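Local atomic coordinates of uncharacterized protein VP1736 (Vibrio parahaemolyticus, PDB entry 3LXQ), a protein that is of unknown function but belongs to the sulfatase family of the alkaline phosphatase clan, with an alpha/beta fold built on a mixed sheet. Residues G97-G102 with V318-I323; Q125-G130 with D338-N343; K359-G364 with N442-K447. All coordinates share one frame; numbering follows the deposited sequence.

Contact 1: G97-G102 with V318-I323; sequences GAQFVG and VKHFHI
A98 meets H322 twice, once through the backbone and once through its methyl group, and this is the tight part of the contact. A98 N donates to H322 O at 3.0 Å, in a nearly straight bond of 161°. On the same residue, CB points at the other segment and lies over one face of the H322 imidazole, nearer the rim than the centre, with A98 CB 3.5 Å from H322 ND1. This is a CH-pi contact, and alanine is small enough for both to form at once. H322 sets CG trans to its backbone N (chi1 -170°), swinging the ring back beside its own carbonyl and under the methyl. At the far edge of the ring, NE2 is hydrogen-bonded to T124 O.

The partly exposed side is looser. Q99 NE2 comes to the edge of the H320 ring, 4.1 Å from H320 ND1, with amide and imidazole planes 75° apart. These two atoms do not bond each other; each is hydrogen-bonded to D307, NE2 through OD1 and ND1 through OD2. The chemistry thus implies two levels of coupling: a direct backbone and CH-pi join inside, and a link outside that runs through a shared carboxylate.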
# COMPACT_ATOMS: atom_id res chain seq x y z
N GLY A 97 11.33 -2.42 -2.95
CA GLY A 97 11.50 -1.11 -3.56
C GLY A 97 11.73 -1.20 -5.05
O GLY A 97 12.13 -2.26 -5.56
N ALA A 98 11.50 -0.09 -5.74
CA ALA A 98 11.68 0.00 -7.19
C ALA A 98 13.12 -0.23 -7.62
O ALA A 98 13.36 -0.65 -8.76
CB ALA A 98 11.19 1.37 -7.71
N GLN A 99 14.06 0.07 -6.72
CA GLN A 99 15.49 -0.17 -6.95
C GLN A 99 15.80 -1.65 -7.25
O GLN A 99 16.82 -1.96 -7.88
CB GLN A 99 16.34 0.35 -5.78
CG GLN A 99 16.19 -0.43 -4.46
CD GLN A 99 17.07 0.10 -3.33
OE1 GLN A 99 18.21 0.50 -3.53
NE2 GLN A 99 16.53 0.09 -2.11
N PHE A 100 14.91 -2.54 -6.81
CA PHE A 100 15.08 -3.98 -7.02
C PHE A 100 14.23 -4.51 -8.17
O PHE A 100 14.16 -5.72 -8.37
CB PHE A 100 14.73 -4.77 -5.75
CG PHE A 100 15.43 -4.29 -4.50
CD1 PHE A 100 16.81 -4.45 -4.36
CD2 PHE A 100 14.71 -3.71 -3.46
CE1 PHE A 100 17.47 -4.02 -3.20
CE2 PHE A 100 15.35 -3.27 -2.29
CZ PHE A 100 16.74 -3.43 -2.16
N VAL A 101 13.58 -3.61 -8.92
CA VAL A 101 12.69 -4.02 -10.01
C VAL A 101 13.24 -3.69 -11.40
O VAL A 101 13.39 -2.52 -11.78
CB VAL A 101 11.25 -3.45 -9.85
CG1 VAL A 101 10.33 -4.04 -10.91
CG2 VAL A 101 10.69 -3.75 -8.47
N GLY A 102 13.53 -4.74 -12.17
CA GLY A 102 14.05 -4.59 -13.53
C GLY A 102 13.17 -3.72 -14.42
O GLY A 102 13.67 -2.78 -15.04
N VAL A 318 12.98 10.79 -1.96
CA VAL A 318 11.86 10.39 -2.82
C VAL A 318 12.01 9.01 -3.47
O VAL A 318 11.08 8.20 -3.43
CB VAL A 318 11.60 11.48 -3.91
CG1 VAL A 318 10.52 11.05 -4.91
CG2 VAL A 318 11.23 12.81 -3.26
N LYS A 319 13.20 8.77 -4.03
CA LYS A 319 13.54 7.53 -4.73
C LYS A 319 13.26 6.33 -3.85
O LYS A 319 12.86 5.27 -4.34
CB LYS A 319 15.03 7.55 -5.15
N HIS A 320 13.44 6.50 -2.54
CA HIS A 320 13.26 5.41 -1.59
C HIS A 320 11.85 5.25 -1.04
O HIS A 320 11.63 4.52 -0.09
CB HIS A 320 14.28 5.52 -0.47
CG HIS A 320 15.68 5.28 -0.93
ND1 HIS A 320 16.18 4.01 -1.12
CD2 HIS A 320 16.67 6.14 -1.26
CE1 HIS A 320 17.44 4.10 -1.53
NE2 HIS A 320 17.76 5.38 -1.62
N PHE A 321 10.90 5.93 -1.66
CA PHE A 321 9.48 5.65 -1.44
C PHE A 321 8.88 5.05 -2.71
O PHE A 321 7.71 4.62 -2.73
CB PHE A 321 8.74 6.93 -1.02
CG PHE A 321 9.11 7.41 0.36
CD1 PHE A 321 10.27 8.16 0.57
CD2 PHE A 321 8.31 7.11 1.44
CE1 PHE A 321 10.63 8.59 1.84
CE2 PHE A 321 8.65 7.54 2.72
CZ PHE A 321 9.81 8.29 2.92
N HIS A 322 9.70 5.01 -3.76
CA HIS A 322 9.27 4.54 -5.06
C HIS A 322 9.15 3.01 -5.06
O HIS A 322 10.07 2.29 -4.68
CB HIS A 322 10.20 5.08 -6.15
CG HIS A 322 9.72 4.84 -7.55
ND1 HIS A 322 10.58 4.72 -8.62
CD2 HIS A 322 8.47 4.72 -8.06
CE1 HIS A 322 9.89 4.53 -9.72
NE2 HIS A 322 8.61 4.52 -9.42
N ILE A 323 7.98 2.53 -5.48
CA ILE A 323 7.63 1.13 -5.30
C ILE A 323 6.89 0.64 -6.53
O ILE A 323 6.28 1.43 -7.25
CB ILE A 323 6.77 0.89 -4.01
CG1 ILE A 323 5.56 1.84 -3.94
CG2 ILE A 323 7.61 1.09 -2.77
CD1 ILE A 323 4.44 1.34 -3.01

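Contact 2: Q125-G130 with D338-N343; sequences QMYATG and DRIANN
Q125 and Y127 both bond to A341 in a short run of parallel strand pairing, with M126 opposite A341 and Y127 opposite N342. Its backbone bonds alternate as such pairing requires: A341 N donates to Q125 O at 3.1 Å, Y127 N to A341 O at 2.9 Å, and N343 N to Y127 O at 3.0 Å.

Side-chain amides reinforce the ladder and carry it past its last bridge. N342 ND2 also donates to Y127 O, at 2.8 Å and almost straight (172°). It stands above the carbonyl plane, on the opposite face from N343 N, and two donors therefore grip one oxygen. Asparagine suits the place because its OD1 serves M379 N as well. In N343, chi1 of 50° tucks the amide between the residue's own N and carbonyl carbon, where OD1 accepts from T129 N at 3.2 Å.

Water closes both ends: one molecule joins Q125 N to R339 O, the other T129 OG1 to N343 ND2.

Apolar contacts take the two faces. Selenomethionine M126, bent at chi2 and chi3, folds over the partner strand and brings CE 3.7 Å from A341 CB. Beside Y127, I340 CG2 lies 4.1 Å from ring atom CE1.

Strand 121-127 is also flanked by strand 322-328, where the backbones of M126 and I323 are hydrogen-bonded. Strand 377-382 packs on Y127, I340 and N342 through A378, while helix 133-141 meets T129 and N343 at A139.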
# COMPACT_ATOMS: atom_id res chain seq x y z
N GLN A 125 4.81 5.38 -11.35
CA GLN A 125 5.04 6.48 -10.43
C GLN A 125 4.27 6.31 -9.11
O GLN A 125 3.67 7.26 -8.63
CB GLN A 125 4.67 7.83 -11.08
CG GLN A 125 5.66 8.28 -12.14
CD GLN A 125 7.05 8.51 -11.58
OE1 GLN A 125 8.05 8.19 -12.23
NE2 GLN A 125 7.13 9.10 -10.39
N MSE A 126 4.33 5.11 -8.56
CA MSE A 126 3.72 4.74 -7.29
C MSE A 126 4.67 4.97 -6.11
O MSE A 126 5.83 4.57 -6.15
CB MSE A 126 3.33 3.26 -7.31
CG MSE A 126 2.62 2.78 -6.05
SE MSE A 126 0.92 3.67 -5.69
CE MSE A 126 0.06 3.36 -7.41
N TYR A 127 4.16 5.62 -5.07
CA TYR A 127 4.96 5.89 -3.87
C TYR A 127 4.30 5.41 -2.59
O TYR A 127 3.09 5.59 -2.38
CB TYR A 127 5.31 7.37 -3.77
CG TYR A 127 6.19 7.80 -4.91
CD1 TYR A 127 5.63 8.16 -6.14
CD2 TYR A 127 7.57 7.83 -4.79
CE1 TYR A 127 6.42 8.52 -7.22
CE2 TYR A 127 8.38 8.21 -5.86
CZ TYR A 127 7.79 8.56 -7.07
OH TYR A 127 8.58 8.91 -8.14
N ALA A 128 5.10 4.78 -1.74
CA ALA A 128 4.66 4.44 -0.40
C ALA A 128 4.55 5.74 0.39
O ALA A 128 5.26 6.70 0.09
CB ALA A 128 5.65 3.47 0.27
N THR A 129 3.61 5.79 1.33
CA THR A 129 3.49 6.92 2.25
C THR A 129 4.50 6.83 3.40
O THR A 129 4.76 7.83 4.09
CB THR A 129 2.09 6.98 2.87
OG1 THR A 129 1.85 5.75 3.55
CG2 THR A 129 1.00 7.19 1.80
N GLY A 130 5.07 5.64 3.60
CA GLY A 130 6.05 5.42 4.67
C GLY A 130 7.26 4.56 4.36
O GLY A 130 7.52 4.22 3.19
N ASP A 338 1.49 6.29 -15.77
CA ASP A 338 2.57 7.11 -15.24
C ASP A 338 2.07 8.18 -14.24
O ASP A 338 2.83 9.07 -13.85
CB ASP A 338 3.36 7.77 -16.39
CG ASP A 338 3.89 6.74 -17.41
OD1 ASP A 338 4.41 5.67 -17.01
OD2 ASP A 338 3.80 7.00 -18.64
N ARG A 339 0.80 8.09 -13.82
CA ARG A 339 0.24 9.13 -12.92
C ARG A 339 0.80 8.99 -11.51
O ARG A 339 0.77 7.89 -10.94
CB ARG A 339 -1.30 9.09 -12.90
CG ARG A 339 -1.99 9.47 -14.23
CD ARG A 339 -3.53 9.30 -14.16
NE ARG A 339 -3.93 7.93 -13.81
CZ ARG A 339 -5.19 7.53 -13.60
NH1 ARG A 339 -6.22 8.37 -13.68
NH2 ARG A 339 -5.42 6.26 -13.29
N ILE A 340 1.34 10.07 -10.95
CA ILE A 340 1.88 10.02 -9.59
C ILE A 340 0.76 9.63 -8.63
O ILE A 340 -0.31 10.24 -8.64
CB ILE A 340 2.53 11.36 -9.11
CG1 ILE A 340 3.51 11.89 -10.15
CG2 ILE A 340 3.28 11.14 -7.77
CD1 ILE A 340 3.89 13.32 -9.91
N ALA A 341 1.02 8.62 -7.81
CA ALA A 341 0.04 8.10 -6.86
C ALA A 341 0.71 7.57 -5.60
O ALA A 341 1.94 7.44 -5.56
CB ALA A 341 -0.80 7.00 -7.53
N ASN A 342 -0.09 7.31 -4.57
CA ASN A 342 0.34 6.72 -3.31
C ASN A 342 -0.33 5.37 -3.17
O ASN A 342 -1.36 5.13 -3.78
CB ASN A 342 -0.11 7.57 -2.13
CG ASN A 342 0.93 8.58 -1.67
OD1 ASN A 342 0.58 9.72 -1.36
ND2 ASN A 342 2.19 8.15 -1.57
N ASN A 343 0.25 4.51 -2.34
CA ASN A 343 -0.44 3.27 -1.99
C ASN A 343 -1.79 3.46 -1.27
O ASN A 343 -2.65 2.58 -1.33
CB ASN A 343 0.49 2.30 -1.21
CG ASN A 343 1.20 2.95 -0.04
OD1 ASN A 343 1.05 4.14 0.25
ND2 ASN A 343 1.99 2.13 0.66
O HOH W 1 1.97 5.54 -11.73
O HOH W 2 3.13 3.15 3.06

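Contact 3: K359-G364 with N442-K447; sequences KTPMIG and NWYSSK
P361 rests on the phenol ring of Y444, and this CH-pi contact is the core of the meeting. Its CG stands 4.1 Å from the centroid of the Y444 ring and 17° off the normal, placed somewhat toward the CD1-CE1 side. Proline suits the site: its rigid ring offers a compact apolar surface to an aromatic face. Farther along the same phenol, M362 turns CG opposite its own carbonyl carbon (chi1 -58°), which lays CG 3.4 Å from Y444 OH. P361 CB sits 4.0 Å from W443 O, at the backbone leading into the tyrosine.

No direct hydrogen bond crosses between the segments, but a water does. It donates to Y444 OH at 2.6 Å and accepts from I363 N at 3.2 Å. The hydroxyl is also hydrogen-bonded to T142 O, so a water and a carbonyl both meet this buried group. F144 and F162 meet the ring as well, their planes inclined to it by about 55° and 40°.

The next shell shapes the two backbones. T360 OG1 accepts from M362 N at 3.0 Å, turning the chain just past strand 358-360 with P361 at the bend, and P361 O is taken up by T73 OG1. Beyond the bend, selenomethionine M362 sends its side chain into P347, P348 and L351 of helix 346-353. On the other segment, S445 OG accepts from K447 N, and Y444 pairs through its backbone with F163.

The arrangement combines recognised chain-turning motifs: ST turns at T360 and S445, and a Schellman motif with N442 at positive phi ending helix 422-441. With these turns, the irregular tail after the last helix lies against the end of a strand in the small two-stranded antiparallel sheet.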
# COMPACT_ATOMS: atom_id res chain seq x y z
N LYS A 359 -18.77 4.36 0.40
CA LYS A 359 -19.05 5.53 1.23
C LYS A 359 -18.07 5.47 2.40
O LYS A 359 -18.31 4.78 3.39
CB LYS A 359 -20.51 5.52 1.74
CG LYS A 359 -20.85 6.70 2.65
CD LYS A 359 -22.34 6.81 2.93
CE LYS A 359 -22.70 8.17 3.52
NZ LYS A 359 -24.19 8.26 3.72
N THR A 360 -16.94 6.17 2.28
CA THR A 360 -15.87 6.05 3.26
C THR A 360 -15.22 7.41 3.49
O THR A 360 -15.43 8.34 2.71
CB THR A 360 -14.78 5.04 2.80
OG1 THR A 360 -13.81 5.70 1.98
CG2 THR A 360 -15.39 3.85 2.05
N PRO A 361 -14.43 7.53 4.58
CA PRO A 361 -13.67 8.76 4.78
C PRO A 361 -12.33 8.80 4.05
O PRO A 361 -11.57 9.74 4.24
CB PRO A 361 -13.47 8.79 6.30
CG PRO A 361 -13.37 7.35 6.66
CD PRO A 361 -14.36 6.65 5.76
N MSE A 362 -12.04 7.80 3.21
CA MSE A 362 -10.77 7.75 2.47
C MSE A 362 -10.60 8.93 1.51
O MSE A 362 -11.51 9.24 0.73
CB MSE A 362 -10.62 6.44 1.69
CG MSE A 362 -10.70 5.18 2.53
SE MSE A 362 -10.10 3.62 1.53
CE MSE A 362 -11.70 3.27 0.47
N ILE A 363 -9.44 9.57 1.55
CA ILE A 363 -9.15 10.69 0.68
C ILE A 363 -8.28 10.27 -0.52
O ILE A 363 -8.01 11.08 -1.41
CB ILE A 363 -8.53 11.89 1.43
CG1 ILE A 363 -7.15 11.53 2.00
CG2 ILE A 363 -9.48 12.35 2.53
CD1 ILE A 363 -6.37 12.72 2.53
N GLY A 364 -7.88 9.01 -0.55
CA GLY A 364 -7.17 8.45 -1.70
C GLY A 364 -8.05 8.36 -2.95
O GLY A 364 -9.27 8.26 -2.85
N ASN A 442 -10.96 11.21 16.10
CA ASN A 442 -11.78 10.06 15.70
C ASN A 442 -12.53 10.31 14.40
O ASN A 442 -13.71 9.97 14.27
CB ASN A 442 -12.74 9.64 16.81
CG ASN A 442 -12.04 9.50 18.15
OD1 ASN A 442 -12.20 10.34 19.02
ND2 ASN A 442 -11.24 8.44 18.29
N TRP A 443 -11.81 10.87 13.43
CA TRP A 443 -12.40 11.22 12.15
C TRP A 443 -12.34 10.07 11.16
O TRP A 443 -12.78 10.21 10.02
CB TRP A 443 -11.74 12.46 11.54
CG TRP A 443 -12.05 13.75 12.27
CD1 TRP A 443 -13.09 14.00 13.14
CD2 TRP A 443 -11.32 14.98 12.15
NE1 TRP A 443 -13.03 15.30 13.58
CE2 TRP A 443 -11.97 15.93 12.98
CE3 TRP A 443 -10.19 15.38 11.42
CZ2 TRP A 443 -11.51 17.24 13.11
CZ3 TRP A 443 -9.73 16.68 11.56
CH2 TRP A 443 -10.39 17.60 12.40
N TYR A 444 -11.82 8.93 11.60
CA TYR A 444 -11.55 7.85 10.68
C TYR A 444 -12.10 6.51 11.17
O TYR A 444 -11.47 5.46 10.98
CB TYR A 444 -10.05 7.81 10.37
CG TYR A 444 -9.72 7.46 8.94
CD1 TYR A 444 -9.77 8.43 7.92
CD2 TYR A 444 -9.34 6.17 8.59
CE1 TYR A 444 -9.45 8.10 6.60
CE2 TYR A 444 -9.02 5.83 7.28
CZ TYR A 444 -9.07 6.80 6.29
OH TYR A 444 -8.76 6.44 5.00
N SER A 445 -13.30 6.56 11.75
CA SER A 445 -13.96 5.38 12.28
C SER A 445 -14.65 4.58 11.18
O SER A 445 -14.80 5.07 10.06
CB SER A 445 -15.01 5.81 13.29
OG SER A 445 -16.17 6.25 12.60
N SER A 446 -15.08 3.37 11.51
CA SER A 446 -15.88 2.56 10.59
C SER A 446 -17.39 2.76 10.70
O SER A 446 -18.15 1.98 10.12
CB SER A 446 -15.54 1.06 10.68
OG SER A 446 -15.15 0.65 11.98
N LYS A 447 -17.83 3.80 11.41
CA LYS A 447 -19.27 4.10 11.50
C LYS A 447 -19.81 4.51 10.12
O LYS A 447 -19.17 5.28 9.39
CB LYS A 447 -19.56 5.19 12.54
O HOH W 3 -7.60 8.45 3.86

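Contacts 1 and 2 are neighbours, their centres 11 Å apart, and they share one mixed sheet. Strand 322-328 lies beside strand 121-127, and the two contacts touch directly: F321 O lies 2.8 Å from A128 N and I323 N lies 3.0 Å from M126 O, both probable hydrogen bonds. Their segments alternate along the chain, and each contact joins parts more than 200 residues apart, all within the sulfatase region. Contact 3 comes after both in sequence. Its centre is 20 Å from that of contact 2, with nearest atoms about 7 Å apart, and 29 Å from that of contact 1, on the opposite side of the chain's centre.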